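Local atomic coordinates of alpha-fucosidase (Bifidobacterium bifidum, PDB entry 2EAB), a protein that probably hydrolyses terminal alpha-1,2-linked L-fucose from glycans, this chain being the glycoside hydrolase family 95 catalytic piece of a longer protein. Residues 800-805 and 851-856; 846-851 and 879-884. All coordinates share one frame; numbering follows the deposited sequence.

Interaction 1: residues 800-805 and 851-856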
loop_
_atom_site.group_PDB
_atom_site.type_symbol
_atom_site.label_atom_id
_atom_site.label_comp_id
_atom_site.label_asym_id
_atom_site.label_seq_id
_atom_site.Cartn_x
_atom_site.Cartn_y
_atom_site.Cartn_z
ATOM N N ASN A 800 -14.347 6.158 -16.916
ATOM C CA ASN A 800 -14.948 4.942 -17.449
ATOM C C ASN A 800 -15.805 4.267 -16.389
ATOM O O ASN A 800 -15.287 3.680 -15.433
ATOM C CB ASN A 800 -13.858 4.004 -17.977
ATOM C CG ASN A 800 -14.413 2.810 -18.725
ATOM O OD1 ASN A 800 -15.627 2.576 -18.739
ATOM N ND2 ASN A 800 -13.523 2.042 -19.345
ATOM N N ILE A 801 -17.119 4.380 -16.569
ATOM C CA ILE A 801 -18.110 3.872 -15.634
ATOM C C ILE A 801 -18.381 2.385 -15.869
ATOM O O ILE A 801 -18.710 1.966 -16.983
ATOM C CB ILE A 801 -19.436 4.670 -15.772
ATOM C CG1 ILE A 801 -19.210 6.177 -15.565
ATOM C CG2 ILE A 801 -20.527 4.116 -14.858
ATOM C CD1 ILE A 801 -18.670 6.574 -14.194
ATOM N N LEU A 802 -18.249 1.605 -14.795
ATOM C CA LEU A 802 -18.529 0.163 -14.794
ATOM C C LEU A 802 -17.786 -0.601 -15.899
ATOM O O LEU A 802 -18.403 -1.289 -16.710
ATOM C CB LEU A 802 -20.043 -0.096 -14.837
ATOM C CG LEU A 802 -20.832 0.477 -13.656
ATOM C CD1 LEU A 802 -22.326 0.331 -13.892
ATOM C CD2 LEU A 802 -20.431 -0.167 -12.327
ATOM N N PRO A 803 -16.448 -0.466 -15.940
ATOM C CA PRO A 803 -15.643 -1.087 -16.994
ATOM C C PRO A 803 -15.490 -2.607 -16.892
ATOM O O PRO A 803 -15.177 -3.251 -17.886
ATOM C CB PRO A 803 -14.279 -0.418 -16.820
ATOM C CG PRO A 803 -14.228 -0.104 -15.358
ATOM C CD PRO A 803 -15.616 0.317 -15.007
ATOM N N ALA A 804 -15.687 -3.169 -15.705
ATOM C CA ALA A 804 -15.529 -4.611 -15.508
ATOM C C ALA A 804 -16.492 -5.089 -14.429
ATOM O O ALA A 804 -16.098 -5.640 -13.397
ATOM C CB ALA A 804 -14.078 -4.966 -15.175
ATOM N N LEU A 805 -17.777 -4.868 -14.696
ATOM C CA LEU A 805 -18.831 -5.212 -13.761
ATOM C C LEU A 805 -19.132 -6.706 -13.845
ATOM O O LEU A 805 -19.464 -7.212 -14.918
ATOM C CB LEU A 805 -20.090 -4.404 -14.071
ATOM C CG LEU A 805 -21.325 -4.694 -13.217
ATOM C CD1 LEU A 805 -21.134 -4.196 -11.795
ATOM C CD2 LEU A 805 -22.549 -4.065 -13.852
ATOM N N ILE A 851 -19.514 4.880 -20.628
ATOM C CA ILE A 851 -20.353 4.036 -19.790
ATOM C C ILE A 851 -20.297 2.646 -20.403
ATOM O O ILE A 851 -20.986 2.350 -21.385
ATOM C CB ILE A 851 -21.801 4.578 -19.646
ATOM C CG1 ILE A 851 -21.778 5.971 -19.003
ATOM C CG2 ILE A 851 -22.650 3.624 -18.804
ATOM C CD1 ILE A 851 -23.121 6.686 -18.971
ATOM N N THR A 852 -19.426 1.809 -19.853
ATOM C CA THR A 852 -19.186 0.498 -20.438
ATOM C C THR A 852 -20.425 -0.384 -20.310
ATOM O O THR A 852 -20.809 -1.075 -21.256
ATOM C CB THR A 852 -17.947 -0.158 -19.817
ATOM O OG1 THR A 852 -16.793 0.605 -20.181
ATOM C CG2 THR A 852 -17.760 -1.573 -20.322
ATOM N N ALA A 853 -21.052 -0.341 -19.141
ATOM C CA ALA A 853 -22.282 -1.075 -18.899
ATOM C C ALA A 853 -23.488 -0.207 -19.268
ATOM O O ALA A 853 -24.181 0.327 -18.395
ATOM C CB ALA A 853 -22.346 -1.533 -17.449
ATOM N N GLY A 854 -23.713 -0.053 -20.572
ATOM C CA GLY A 854 -24.875 0.678 -21.079
ATOM C C GLY A 854 -24.660 1.436 -22.376
ATOM O O GLY A 854 -25.594 1.562 -23.177
ATOM N N GLY A 855 -23.449 1.951 -22.585
ATOM C CA GLY A 855 -23.125 2.724 -23.784
ATOM C C GLY A 855 -23.522 4.176 -23.621
ATOM O O GLY A 855 -24.714 4.508 -23.647
ATOM N N ALA A 856 -22.523 5.046 -23.480
ATOM C CA ALA A 856 -22.739 6.467 -23.184
ATOM C C ALA A 856 -23.619 7.195 -24.197
ATOM O O ALA A 856 -24.300 8.159 -23.843
ATOM C CB ALA A 856 -21.404 7.192 -23.037
HETATM O O HOH W 1 -14.362 -0.087 -21.141
#

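Interaction 2: residues 846-851 and 879-884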
loop_
_atom_site.group_PDB
_atom_site.type_symbol
_atom_site.label_atom_id
_atom_site.label_comp_id
_atom_site.label_asym_id
_atom_site.label_seq_id
_atom_site.Cartn_x
_atom_site.Cartn_y
_atom_site.Cartn_z
ATOM N N GLN A 846 -12.541 19.319 -18.148
ATOM C CA GLN A 846 -13.446 18.753 -19.136
ATOM C C GLN A 846 -13.820 17.329 -18.746
ATOM O O GLN A 846 -12.948 16.537 -18.384
ATOM C CB GLN A 846 -12.785 18.735 -20.505
ATOM C CG GLN A 846 -13.682 18.181 -21.586
ATOM C CD GLN A 846 -12.989 18.067 -22.917
ATOM O OE1 GLN A 846 -11.965 17.393 -23.052
ATOM N NE2 GLN A 846 -13.547 18.722 -23.916
ATOM N N ALA A 847 -15.113 17.023 -18.807
ATOM C CA ALA A 847 -15.586 15.660 -18.596
ATOM C C ALA A 847 -15.614 14.880 -19.903
ATOM O O ALA A 847 -16.021 15.402 -20.940
ATOM C CB ALA A 847 -16.949 15.651 -17.941
ATOM N N ALA A 848 -15.161 13.632 -19.836
ATOM C CA ALA A 848 -15.223 12.704 -20.956
ATOM C C ALA A 848 -15.567 11.364 -20.331
ATOM O O ALA A 848 -14.759 10.795 -19.585
ATOM C CB ALA A 848 -13.896 12.656 -21.699
ATOM N N VAL A 849 -16.785 10.893 -20.590
ATOM C CA VAL A 849 -17.354 9.780 -19.840
ATOM C C VAL A 849 -17.743 8.618 -20.749
ATOM O O VAL A 849 -18.574 8.776 -21.655
ATOM C CB VAL A 849 -18.586 10.238 -19.016
ATOM C CG1 VAL A 849 -19.115 9.097 -18.167
ATOM C CG2 VAL A 849 -18.236 11.436 -18.138
ATOM N N LYS A 850 -17.129 7.459 -20.503
ATOM C CA LYS A 850 -17.539 6.200 -21.108
ATOM C C LYS A 850 -18.452 5.498 -20.121
ATOM O O LYS A 850 -18.200 5.517 -18.912
ATOM C CB LYS A 850 -16.320 5.316 -21.385
ATOM C CG LYS A 850 -16.626 4.073 -22.213
ATOM C CD LYS A 850 -15.384 3.239 -22.490
ATOM C CE LYS A 850 -15.733 2.017 -23.324
ATOM N NZ LYS A 850 -14.533 1.181 -23.616
ATOM N N ILE A 851 -19.514 4.880 -20.628
ATOM C CA ILE A 851 -20.353 4.036 -19.790
ATOM C C ILE A 851 -20.297 2.646 -20.403
ATOM O O ILE A 851 -20.986 2.350 -21.385
ATOM C CB ILE A 851 -21.801 4.578 -19.646
ATOM C CG1 ILE A 851 -21.778 5.971 -19.003
ATOM C CG2 ILE A 851 -22.650 3.624 -18.804
ATOM C CD1 ILE A 851 -23.121 6.686 -18.971
ATOM N N ALA A 879 -17.249 2.408 -29.614
ATOM C CA ALA A 879 -17.350 2.877 -28.231
ATOM C C ALA A 879 -17.519 4.389 -28.244
ATOM O O ALA A 879 -16.914 5.070 -29.070
ATOM C CB ALA A 879 -16.118 2.482 -27.430
ATOM N N SER A 880 -18.343 4.902 -27.331
ATOM C CA SER A 880 -18.639 6.334 -27.274
ATOM C C SER A 880 -18.344 6.969 -25.920
ATOM O O SER A 880 -18.429 6.307 -24.876
ATOM C CB SER A 880 -20.101 6.598 -27.637
ATOM O OG SER A 880 -20.341 6.366 -29.013
ATOM N N LEU A 881 -18.000 8.254 -25.956
ATOM C CA LEU A 881 -17.927 9.091 -24.763
ATOM C C LEU A 881 -18.917 10.240 -24.858
ATOM O O LEU A 881 -19.209 10.741 -25.952
ATOM C CB LEU A 881 -16.536 9.704 -24.588
ATOM C CG LEU A 881 -15.269 8.863 -24.671
ATOM C CD1 LEU A 881 -14.084 9.768 -24.412
ATOM C CD2 LEU A 881 -15.280 7.723 -23.675
ATOM N N LEU A 882 -19.416 10.654 -23.697
ATOM C CA LEU A 882 -20.071 11.944 -23.532
ATOM C C LEU A 882 -19.020 12.949 -23.096
ATOM O O LEU A 882 -18.310 12.722 -22.111
ATOM C CB LEU A 882 -21.156 11.853 -22.464
ATOM C CG LEU A 882 -22.437 11.127 -22.864
ATOM C CD1 LEU A 882 -23.190 10.653 -21.633
ATOM C CD2 LEU A 882 -23.323 12.026 -23.726
ATOM N N VAL A 883 -18.912 14.049 -23.831
ATOM C CA VAL A 883 -17.903 15.064 -23.563
ATOM C C VAL A 883 -18.588 16.386 -23.259
ATOM O O VAL A 883 -19.382 16.880 -24.066
ATOM C CB VAL A 883 -16.933 15.230 -24.762
ATOM C CG1 VAL A 883 -15.897 16.314 -24.480
ATOM C CG2 VAL A 883 -16.243 13.908 -25.081
ATOM N N PHE A 884 -18.279 16.964 -22.103
ATOM C CA PHE A 884 -18.911 18.212 -21.689
ATOM C C PHE A 884 -18.028 19.035 -20.774
ATOM O O PHE A 884 -17.171 18.498 -20.067
ATOM C CB PHE A 884 -20.300 17.972 -21.066
ATOM C CG PHE A 884 -20.322 16.973 -19.929
ATOM C CD1 PHE A 884 -20.365 17.409 -18.606
ATOM C CD2 PHE A 884 -20.347 15.602 -20.179
ATOM C CE1 PHE A 884 -20.416 16.491 -17.550
ATOM C CE2 PHE A 884 -20.387 14.681 -19.132
ATOM C CZ PHE A 884 -20.428 15.125 -17.819
HETATM O O HOH W 2 -19.758 4.400 -23.477
#

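Interaction 1: residues 800-805 and 851-856
T852 OG1 donates a hydrogen bond to N800 OD1, 2.7 Å away and lying in the carbonyl plane on a lone pair. The two side chains cross at a slant: N800 swings its CG anti to the backbone N (chi1 -172°), while T852 keeps OG1 beside its own backbone N. Water 1 closes a small ring, accepting a hydrogen bond from N800 ND2 and donating one to T852 OG1, so both ends of the amide are used and its flip is probably fixed. With a leucine in place of N800, T852 OG1 would probably lose its acceptor and the water its amide donor. One residue on, T852 N donates a backbone hydrogen bond to I801 O at 3.0 Å. Past this bond along both segments, L802 CB meets A853 CB at 3.8 Å, with CD1 of the same leucine almost as near. L805 adds a looser touch, CD2 to the same methyl at 4.4 Å. W829 of strand 823-830 and L780 of helix 767-780 also pack on L802 and L805. I801 and I851 form a parallel bridge, and A853 centres an inverse gamma turn: this is where two parallel neighbours part at the end of their pairing in the mixed sheet of the family 95 C-terminal domain.

Interaction 2: residues 846-851 and 879-884
A847 O is gripped twice from strand 880-884: F884 N donates a hydrogen bond at 3.0 Å, and V883 CA lies 3.2 Å from the same oxygen in a weaker CA-H...O contact. This is antiparallel beta pairing of strands 847-851 and 880-884, inside the mixed sheet of the family 95 C-terminal domain. A847 with F884 and V849 with L882 are hydrogen-bonded pairs, while A848 with V883 is a non-hydrogen-bonded one. The V849 N to L882 O bond is 2.8 Å long, and L882 N answers to V849 O.

Side chains sort onto two faces. On one, the F884 ring folds back over A847: chi1 of 54° sets CG between the backbone N and the carbonyl carbon, and A847 CB sits over the ring centre in a CH-pi contact, 3.6 Å from the centroid and 14° off the normal. V849 CG2 approaches the same ring obliquely, at CE2. L839 and V861 from the facing sheet press on this side too. On the other face, L881 spreads its two methyls, CD1 against A848 CB and CD2 tightly against K850 CB at 3.5 Å, while Q846 lays its amide end across V883 CG1. Where the direct backbone bonds give out, water 2 bridges the strands, accepting from I851 N at 2.9 Å and donating to S880 O at 2.7 Å.

In the fold
The two contacts sit side by side, their centres about 11 Å apart, and share I851. Along the chain their segments alternate: 800-805, then 846-851 running straight into 851-856, then 879-884. Strand 847-851 is the common piece, flanked in one mixed sheet by 799-801 running parallel and by 880-884 running antiparallel. Interaction 1 is formed where the parallel pair ends; interaction 2 runs along the opposite edge of the same strand. I801 N probably hydrogen-bonds K850 O, and A856 packs on V849 O and S880 O, tying the two directly. Together they place three strands that are far apart in sequence side by side in one sheet of the C-terminal domain, away from the centre of the chain.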